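Local coordinates for protein acyl-CoA dehydrogenase (Thermus thermophilus, PDB 2Z1Q) that probably oxidises saturated acyl-CoA thioesters to their 2,3-dehydroacyl counterparts, passing the electrons through a bound flavin-adenine dinucleotide to an acceptor, at residues A310-A315 / L362-D367; G358-D363 / G399-N404; L406-M411 / D484-A489. All blocks are in the same frame, centred on the assembly; numbering follows the deposited sequence.

Contact 1: residues A310-A315 / L362-D367; sequences ASRIYA and LDYVVD
The guanidinium of Arg312 lies flat on one face of the Tyr364 ring, the two planes only 8° apart, in a textbook cation-pi stack. CZ of Arg312 stands 3.7 Å from the centroid of the Tyr364 ring, almost on its normal. NH1 of Arg312 reaches over CE1 of Tyr364 at 3.6 Å, while NH2 settles nearer CG and CD1. An extended arginine chain carries the group across from its helix, and CG of Tyr364, anti to the backbone N (chi1 174°), sends the ring toward helix 300-331. The NE of Arg312 makes a salt bridge to Glu308, one turn earlier, which probably helps to fix the rotation of the stacked group. A serine in place of Tyr364 would probably leave the guanidinium without its aromatic platform, held by Glu308 but freer to swing. Beside the stack, CG1 of Ile313 meets CG2 of Val365 at 4.0 Å, these two side chains crossing at about a right angle. The contact joins helices 300-331 and 348-372 of the helical C-terminal domain; helix 252-288 packs against both Ile313 and Val365, helix 505-528 covers Ser311 and Tyr314, and Asp367 forms salt bridges with Arg392 and Arg395 of the second subunit.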
# COMPACT_ATOMS: atom_id res chain seq x y z
N ALA B 310 9.40 6.97 -11.71
CA ALA B 310 10.59 7.79 -11.94
C ALA B 310 10.31 9.24 -11.55
O ALA B 310 11.16 9.93 -11.00
CB ALA B 310 11.01 7.71 -13.40
N SER B 311 9.11 9.71 -11.82
CA SER B 311 8.79 11.07 -11.46
C SER B 311 8.80 11.29 -9.94
O SER B 311 9.45 12.22 -9.46
CB SER B 311 7.43 11.46 -12.04
OG SER B 311 7.10 12.79 -11.66
N ARG B 312 8.11 10.44 -9.18
CA ARG B 312 8.09 10.64 -7.73
C ARG B 312 9.48 10.48 -7.11
O ARG B 312 9.85 11.21 -6.20
CB ARG B 312 7.08 9.71 -7.09
CG ARG B 312 5.69 9.83 -7.71
CD ARG B 312 4.61 9.32 -6.78
NE ARG B 312 3.37 9.03 -7.49
CZ ARG B 312 2.24 8.66 -6.89
NH1 ARG B 312 1.15 8.41 -7.61
NH2 ARG B 312 2.19 8.56 -5.56
N ILE B 313 10.26 9.54 -7.62
CA ILE B 313 11.60 9.36 -7.10
C ILE B 313 12.44 10.63 -7.35
O ILE B 313 13.17 11.07 -6.46
CB ILE B 313 12.28 8.15 -7.76
CG1 ILE B 313 11.56 6.86 -7.35
CG2 ILE B 313 13.74 8.10 -7.38
CD1 ILE B 313 11.98 5.67 -8.18
N TYR B 314 12.33 11.21 -8.54
CA TYR B 314 13.08 12.42 -8.85
C TYR B 314 12.72 13.56 -7.90
O TYR B 314 13.60 14.25 -7.37
CB TYR B 314 12.81 12.85 -10.30
CG TYR B 314 13.42 14.19 -10.65
CD1 TYR B 314 14.79 14.32 -10.83
CD2 TYR B 314 12.62 15.33 -10.76
CE1 TYR B 314 15.37 15.55 -11.11
CE2 TYR B 314 13.19 16.57 -11.04
CZ TYR B 314 14.57 16.67 -11.21
OH TYR B 314 15.17 17.87 -11.47
N ALA B 315 11.43 13.75 -7.66
CA ALA B 315 10.99 14.79 -6.76
C ALA B 315 11.56 14.58 -5.35
O ALA B 315 12.17 15.49 -4.79
CB ALA B 315 9.46 14.84 -6.71
N LEU B 362 8.43 5.80 -1.73
CA LEU B 362 8.87 4.39 -1.72
C LEU B 362 7.66 3.44 -1.62
O LEU B 362 7.59 2.44 -2.33
CB LEU B 362 9.84 4.13 -0.54
CG LEU B 362 10.21 2.66 -0.33
CD1 LEU B 362 10.93 2.17 -1.56
CD2 LEU B 362 11.07 2.46 0.91
N ASP B 363 6.71 3.77 -0.75
CA ASP B 363 5.50 2.96 -0.57
C ASP B 363 4.86 2.73 -1.94
O ASP B 363 4.59 1.59 -2.34
CB ASP B 363 4.54 3.72 0.36
CG ASP B 363 3.24 2.96 0.64
OD1 ASP B 363 3.15 2.25 1.67
OD2 ASP B 363 2.32 3.08 -0.19
N TYR B 364 4.63 3.82 -2.66
CA TYR B 364 4.05 3.76 -4.00
C TYR B 364 4.90 2.93 -4.96
O TYR B 364 4.38 2.08 -5.67
CB TYR B 364 3.87 5.15 -4.58
CG TYR B 364 3.41 5.13 -6.02
CD1 TYR B 364 2.07 4.92 -6.33
CD2 TYR B 364 4.32 5.28 -7.07
CE1 TYR B 364 1.63 4.86 -7.66
CE2 TYR B 364 3.90 5.22 -8.40
CZ TYR B 364 2.55 5.01 -8.68
OH TYR B 364 2.13 4.96 -9.99
N VAL B 365 6.21 3.20 -4.98
CA VAL B 365 7.13 2.50 -5.87
C VAL B 365 7.19 0.98 -5.60
O VAL B 365 7.11 0.18 -6.53
CB VAL B 365 8.56 3.16 -5.79
CG1 VAL B 365 9.57 2.38 -6.63
CG2 VAL B 365 8.46 4.61 -6.29
N VAL B 366 7.31 0.57 -4.34
CA VAL B 366 7.34 -0.88 -4.12
C VAL B 366 5.98 -1.51 -4.43
O VAL B 366 5.92 -2.65 -4.88
CB VAL B 366 7.77 -1.28 -2.67
CG1 VAL B 366 9.18 -0.80 -2.42
CG2 VAL B 366 6.81 -0.70 -1.63
N ASP B 367 4.90 -0.77 -4.25
CA ASP B 367 3.57 -1.31 -4.51
C ASP B 367 3.33 -1.60 -5.99
O ASP B 367 2.87 -2.68 -6.35
CB ASP B 367 2.50 -0.35 -3.98
CG ASP B 367 1.12 -0.93 -4.05
OD1 ASP B 367 0.94 -2.10 -3.66
OD2 ASP B 367 0.20 -0.22 -4.49

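Contact 2: residues G358-D363 / G399-N404; sequences GSEVLD and GTNEIN. With FAD (flavin-adenine dinucleotide), chain D.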
# COMPACT_ATOMS: atom_id res chain seq x y z
N GLY B 358 9.63 10.91 1.29
CA GLY B 358 10.40 9.73 0.92
C GLY B 358 9.66 8.44 1.17
O GLY B 358 9.46 7.64 0.26
N SER B 359 9.25 8.23 2.41
CA SER B 359 8.55 7.01 2.74
C SER B 359 7.30 6.79 1.88
O SER B 359 7.06 5.68 1.45
CB SER B 359 8.19 6.99 4.24
OG SER B 359 7.60 8.20 4.66
N GLU B 360 6.54 7.85 1.60
CA GLU B 360 5.33 7.69 0.79
C GLU B 360 5.62 7.43 -0.67
O GLU B 360 4.86 6.73 -1.35
CB GLU B 360 4.40 8.89 0.97
CG GLU B 360 3.88 8.92 2.41
CD GLU B 360 2.80 9.95 2.66
OE1 GLU B 360 2.35 10.03 3.82
OE2 GLU B 360 2.39 10.68 1.72
N VAL B 361 6.73 7.97 -1.16
CA VAL B 361 7.12 7.72 -2.55
C VAL B 361 7.57 6.25 -2.65
O VAL B 361 7.11 5.53 -3.53
CB VAL B 361 8.27 8.64 -3.00
CG1 VAL B 361 8.84 8.14 -4.31
CG2 VAL B 361 7.75 10.09 -3.16
N LEU B 362 8.43 5.80 -1.73
CA LEU B 362 8.87 4.39 -1.72
C LEU B 362 7.66 3.44 -1.62
O LEU B 362 7.59 2.44 -2.33
CB LEU B 362 9.84 4.13 -0.54
CG LEU B 362 10.21 2.66 -0.33
CD1 LEU B 362 10.93 2.17 -1.56
CD2 LEU B 362 11.07 2.46 0.91
N ASP B 363 6.71 3.77 -0.75
CA ASP B 363 5.50 2.96 -0.57
C ASP B 363 4.86 2.73 -1.94
O ASP B 363 4.59 1.59 -2.34
CB ASP B 363 4.54 3.72 0.36
CG ASP B 363 3.24 2.96 0.64
OD1 ASP B 363 3.15 2.25 1.67
OD2 ASP B 363 2.32 3.08 -0.19
N GLY B 399 9.07 8.92 13.89
CA GLY B 399 7.81 9.61 14.08
C GLY B 399 6.92 9.16 12.93
O GLY B 399 7.38 9.09 11.78
N THR B 400 5.67 8.83 13.24
CA THR B 400 4.73 8.40 12.22
C THR B 400 4.50 9.60 11.31
O THR B 400 4.78 10.74 11.69
CB THR B 400 3.37 8.00 12.84
OG1 THR B 400 2.72 9.17 13.35
CG2 THR B 400 3.55 7.00 13.96
N ASN B 401 3.96 9.35 10.11
CA ASN B 401 3.71 10.44 9.19
C ASN B 401 2.62 11.38 9.71
O ASN B 401 2.57 12.55 9.31
CB ASN B 401 3.37 9.89 7.81
CG ASN B 401 4.60 9.39 7.09
OD1 ASN B 401 5.72 9.52 7.60
ND2 ASN B 401 4.42 8.82 5.91
N GLU B 402 1.77 10.88 10.61
CA GLU B 402 0.73 11.71 11.22
C GLU B 402 1.45 12.74 12.10
O GLU B 402 1.22 13.94 11.96
CB GLU B 402 -0.22 10.86 12.10
CG GLU B 402 -1.16 9.92 11.33
CD GLU B 402 -0.44 8.79 10.63
OE1 GLU B 402 0.21 7.98 11.31
OE2 GLU B 402 -0.53 8.72 9.39
N ILE B 403 2.33 12.26 12.98
CA ILE B 403 3.10 13.14 13.87
C ILE B 403 3.91 14.17 13.07
O ILE B 403 3.95 15.35 13.43
CB ILE B 403 4.05 12.32 14.80
CG1 ILE B 403 3.46 12.24 16.20
CG2 ILE B 403 5.42 12.97 14.90
CD1 ILE B 403 2.15 11.55 16.26
N ASN B 404 4.54 13.74 11.99
CA ASN B 404 5.33 14.66 11.17
C ASN B 404 4.44 15.67 10.47
O ASN B 404 4.81 16.84 10.35
CB ASN B 404 6.16 13.88 10.16
CG ASN B 404 7.43 13.34 10.77
OD1 ASN B 404 8.35 14.10 11.07
ND2 ASN B 404 7.50 12.02 10.97
PA FAD D . 0.81 3.75 18.31
O1A FAD D . 1.42 2.72 17.51
O2A FAD D . 1.01 3.89 19.89
O5B FAD D . 0.41 5.07 17.56
C5B FAD D . -0.81 4.85 16.84
C4B FAD D . -1.06 6.26 16.35
O4B FAD D . -0.12 7.25 16.33
C3B FAD D . -2.13 6.54 15.20
O3B FAD D . -3.46 6.49 15.72
C2B FAD D . -1.55 7.98 14.89
O2B FAD D . -2.48 8.92 14.33
C1B FAD D . -1.18 8.14 16.33
N9A FAD D . -0.92 9.40 16.97
C8A FAD D . -0.03 9.51 17.99
N7A FAD D . 0.00 10.71 18.43
C5A FAD D . -0.85 11.47 17.71
C6A FAD D . -1.24 12.84 17.74
N6A FAD D . -0.67 13.69 18.66
N1A FAD D . -2.16 13.26 16.83
C2A FAD D . -2.73 12.43 15.96
N3A FAD D . -2.39 11.16 15.93
C4A FAD D . -1.48 10.62 16.76
N1 FAD D . 12.31 2.52 19.37
C2 FAD D . 13.47 2.93 19.93
O2 FAD D . 13.41 3.66 20.91
N3 FAD D . 14.69 2.56 19.47
C4 FAD D . 14.84 1.72 18.39
O4 FAD D . 15.93 1.39 17.98
C4X FAD D . 13.61 1.21 17.73
N5 FAD D . 13.64 0.36 16.70
C5X FAD D . 12.49 -0.12 16.15
C6 FAD D . 12.53 -1.08 15.07
C7 FAD D . 11.33 -1.60 14.56
C7M FAD D . 11.38 -2.63 13.45
C8 FAD D . 10.07 -1.16 15.08
C8M FAD D . 8.75 -1.70 14.56
C9 FAD D . 10.02 -0.24 16.10
C9A FAD D . 11.22 0.30 16.66
N10 FAD D . 11.15 1.22 17.73
C10 FAD D . 12.31 1.68 18.31
C1' FAD D . 9.82 1.57 18.18
C2' FAD D . 9.30 2.92 17.68
O2' FAD D . 10.07 3.99 18.19
C3' FAD D . 7.90 2.90 18.19
O3' FAD D . 7.22 1.77 17.55
C4' FAD D . 7.07 4.12 17.88
O4' FAD D . 7.59 5.32 18.46
C5' FAD D . 5.76 3.70 18.43
O5' FAD D . 4.77 4.59 18.24
P FAD D . 3.54 3.66 18.67
O1P FAD D . 3.63 2.40 17.87
O2P FAD D . 3.61 3.29 20.25
O3P FAD D . 2.24 4.55 18.25
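Asn401 directs its amide nitrogen at two oxygens of the facing helix, and both bonds are weak. ND2 of Asn401 lies 3.2 Å from OE1 of Glu360, with a bent N-H...O angle of 131°, and 3.5 Å from OG of Ser359, where the angle is straighter at 159°. The glutamate and asparagine lie antiparallel alongside one another, the carboxylate and amide planes turned 55° apart. Glu360 and Ser359 have their stronger partners elsewhere, in Arg405 and in the carbonyl of Lys355; Asn401 OD1 accepts from Lys355 NZ. Next out comes the helix start, where OG1 of Thr400, the N-cap, accepts a nearly straight bond from Ile403 N at 3.1 Å. This first turn faces the cofactor: CD1 of Ile403 comes to 3.2 Å from N7A of the FAD adenine, and CG of Glu402 to 3.4 Å from O2B of the FAD ribose. OE2 of Glu402 forms a salt bridge with Lys305, and OE1 a hydrogen bond with Gln371, both of the second subunit. Helix 401-407 thus lies between the dinucleotide and helix 348-372, whose other neighbours include helix 252-288 at Leu362 and helix 300-331 at Val361.

Contact 3: residues L406-M411 / D484-A489; sequences LLIPGM and DILIDA
Ile408 meets helix 476-502 with both of its branches, each matched to a different residue. Its CG2 methyl, anti to the backbone N (chi1 -64° for the longer branch), comes within 3.6 Å of CD1 of Leu486. The two side chains run side by side with their ends pointing opposite ways, and the same methyl also lies 4.0 Å from CB of Leu486. The longer branch turns aside to the next residue: CD1 of Ile408 touches CD1 of Ile487 at 4.0 Å, and here the side chains cross at about a right angle. One isoleucine therefore runs alongside one partner and across the next. Pro409 adds a looser touch, its CA standing 4.3 Å from the same Leu486 CD1.

The presenting backbone is a type I beta turn from Leu407 to Gly410, closed by Gly410 N to Leu407 O at 2.9 Å. A side chain at Gly410 would collide with that same Leu407 carbonyl, which is consistent with a glycine at this position. Ile408 also touches Ser352 and Ile353 of helix 348-372, and helix 445-468 backs Leu486. Close by, Asp484 forms a salt bridge with Arg405, while Leu406 touches the FAD. The contact itself contains no hydrogen bond or charge pair: made of buried aliphatic groups, it depends on close fit and the exclusion of water.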
# COMPACT_ATOMS: atom_id res chain seq x y z
N LEU B 406 1.78 16.94 11.58
CA LEU B 406 1.35 17.95 12.54
C LEU B 406 2.48 18.94 12.84
O LEU B 406 2.21 20.10 13.19
CB LEU B 406 0.91 17.28 13.85
CG LEU B 406 -0.58 16.94 13.98
CD1 LEU B 406 -1.12 16.39 12.68
CD2 LEU B 406 -0.76 15.94 15.11
N LEU B 407 3.72 18.49 12.67
CA LEU B 407 4.88 19.34 12.93
C LEU B 407 5.22 20.32 11.81
O LEU B 407 5.61 21.46 12.07
CB LEU B 407 6.12 18.47 13.21
CG LEU B 407 6.37 17.91 14.62
CD1 LEU B 407 5.12 17.23 15.16
CD2 LEU B 407 7.53 16.93 14.57
N ILE B 408 5.06 19.89 10.56
CA ILE B 408 5.37 20.73 9.42
C ILE B 408 4.68 22.10 9.46
O ILE B 408 5.34 23.14 9.33
CB ILE B 408 5.04 19.99 8.10
CG1 ILE B 408 5.94 18.75 7.98
CG2 ILE B 408 5.21 20.91 6.91
CD1 ILE B 408 5.55 17.77 6.90
N PRO B 409 3.35 22.13 9.65
CA PRO B 409 2.63 23.40 9.71
C PRO B 409 3.06 24.28 10.88
O PRO B 409 2.69 25.46 10.96
CB PRO B 409 1.17 22.96 9.83
CG PRO B 409 1.16 21.66 9.09
CD PRO B 409 2.41 21.00 9.62
N GLY B 410 3.84 23.70 11.79
CA GLY B 410 4.33 24.41 12.96
C GLY B 410 4.71 25.86 12.74
O GLY B 410 4.07 26.77 13.28
N MET B 411 5.74 26.10 11.94
CA MET B 411 6.18 27.46 11.67
C MET B 411 5.10 28.35 11.07
O MET B 411 5.01 29.54 11.40
CB MET B 411 7.41 27.46 10.76
CG MET B 411 7.62 26.16 9.99
SD MET B 411 6.45 25.88 8.66
CE MET B 411 7.54 26.10 7.24
N ASP B 484 0.46 18.70 3.54
CA ASP B 484 0.54 18.08 2.22
C ASP B 484 0.81 19.12 1.12
O ASP B 484 1.44 18.82 0.11
CB ASP B 484 -0.73 17.28 1.93
CG ASP B 484 -0.82 16.02 2.78
OD1 ASP B 484 0.23 15.38 2.97
OD2 ASP B 484 -1.93 15.67 3.27
N ILE B 485 0.34 20.34 1.32
CA ILE B 485 0.58 21.38 0.33
C ILE B 485 2.04 21.82 0.44
O ILE B 485 2.73 21.95 -0.58
CB ILE B 485 -0.38 22.56 0.54
CG1 ILE B 485 -1.82 22.04 0.46
CG2 ILE B 485 -0.16 23.63 -0.53
CD1 ILE B 485 -2.88 23.07 0.69
N LEU B 486 2.51 22.01 1.67
CA LEU B 486 3.89 22.42 1.92
C LEU B 486 4.86 21.36 1.37
O LEU B 486 5.90 21.71 0.80
CB LEU B 486 4.12 22.63 3.42
CG LEU B 486 3.35 23.81 4.03
CD1 LEU B 486 3.47 23.79 5.55
CD2 LEU B 486 3.90 25.11 3.47
N ILE B 487 4.49 20.09 1.53
CA ILE B 487 5.31 18.98 1.03
C ILE B 487 5.43 19.01 -0.49
O ILE B 487 6.52 18.87 -1.03
CB ILE B 487 4.72 17.61 1.43
CG1 ILE B 487 4.81 17.45 2.95
CG2 ILE B 487 5.43 16.47 0.66
CD1 ILE B 487 4.09 16.26 3.52
N ASP B 488 4.30 19.16 -1.18
CA ASP B 488 4.31 19.17 -2.64
C ASP B 488 4.96 20.43 -3.18
O ASP B 488 5.51 20.43 -4.28
CB ASP B 488 2.90 19.06 -3.20
CG ASP B 488 2.42 17.64 -3.30
OD1 ASP B 488 1.19 17.41 -3.27
OD2 ASP B 488 3.27 16.73 -3.43
N ALA B 489 4.87 21.50 -2.41
CA ALA B 489 5.45 22.76 -2.82
C ALA B 489 6.97 22.60 -2.79
O ALA B 489 7.62 22.76 -3.82
CB ALA B 489 5.01 23.88 -1.85

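Overall arrangement
The three contacts illustrate how neighbouring helices are joined in a helical domain. Contacts 1 and 2 overlap on helix 348-372, sharing Leu362 and Asp363, with centres 13 Å apart; they touch where CB of Arg312 meets CG1 of Val361 at 3.6 Å. Contact 3 follows in series, its first segment adjoining 399-404 along helix 401-407; its centre is 13 Å from that of contact 2 and 20 Å from that of contact 1. Helix 348-372, common to contacts 1 and 2, is packed against by helices 300-331 and 401-407; the turn that follows helix 401-407 packs on helix 476-502. Together they form a continuous packed path through the helical C-terminal region, with contact 2 beside the FAD adenine.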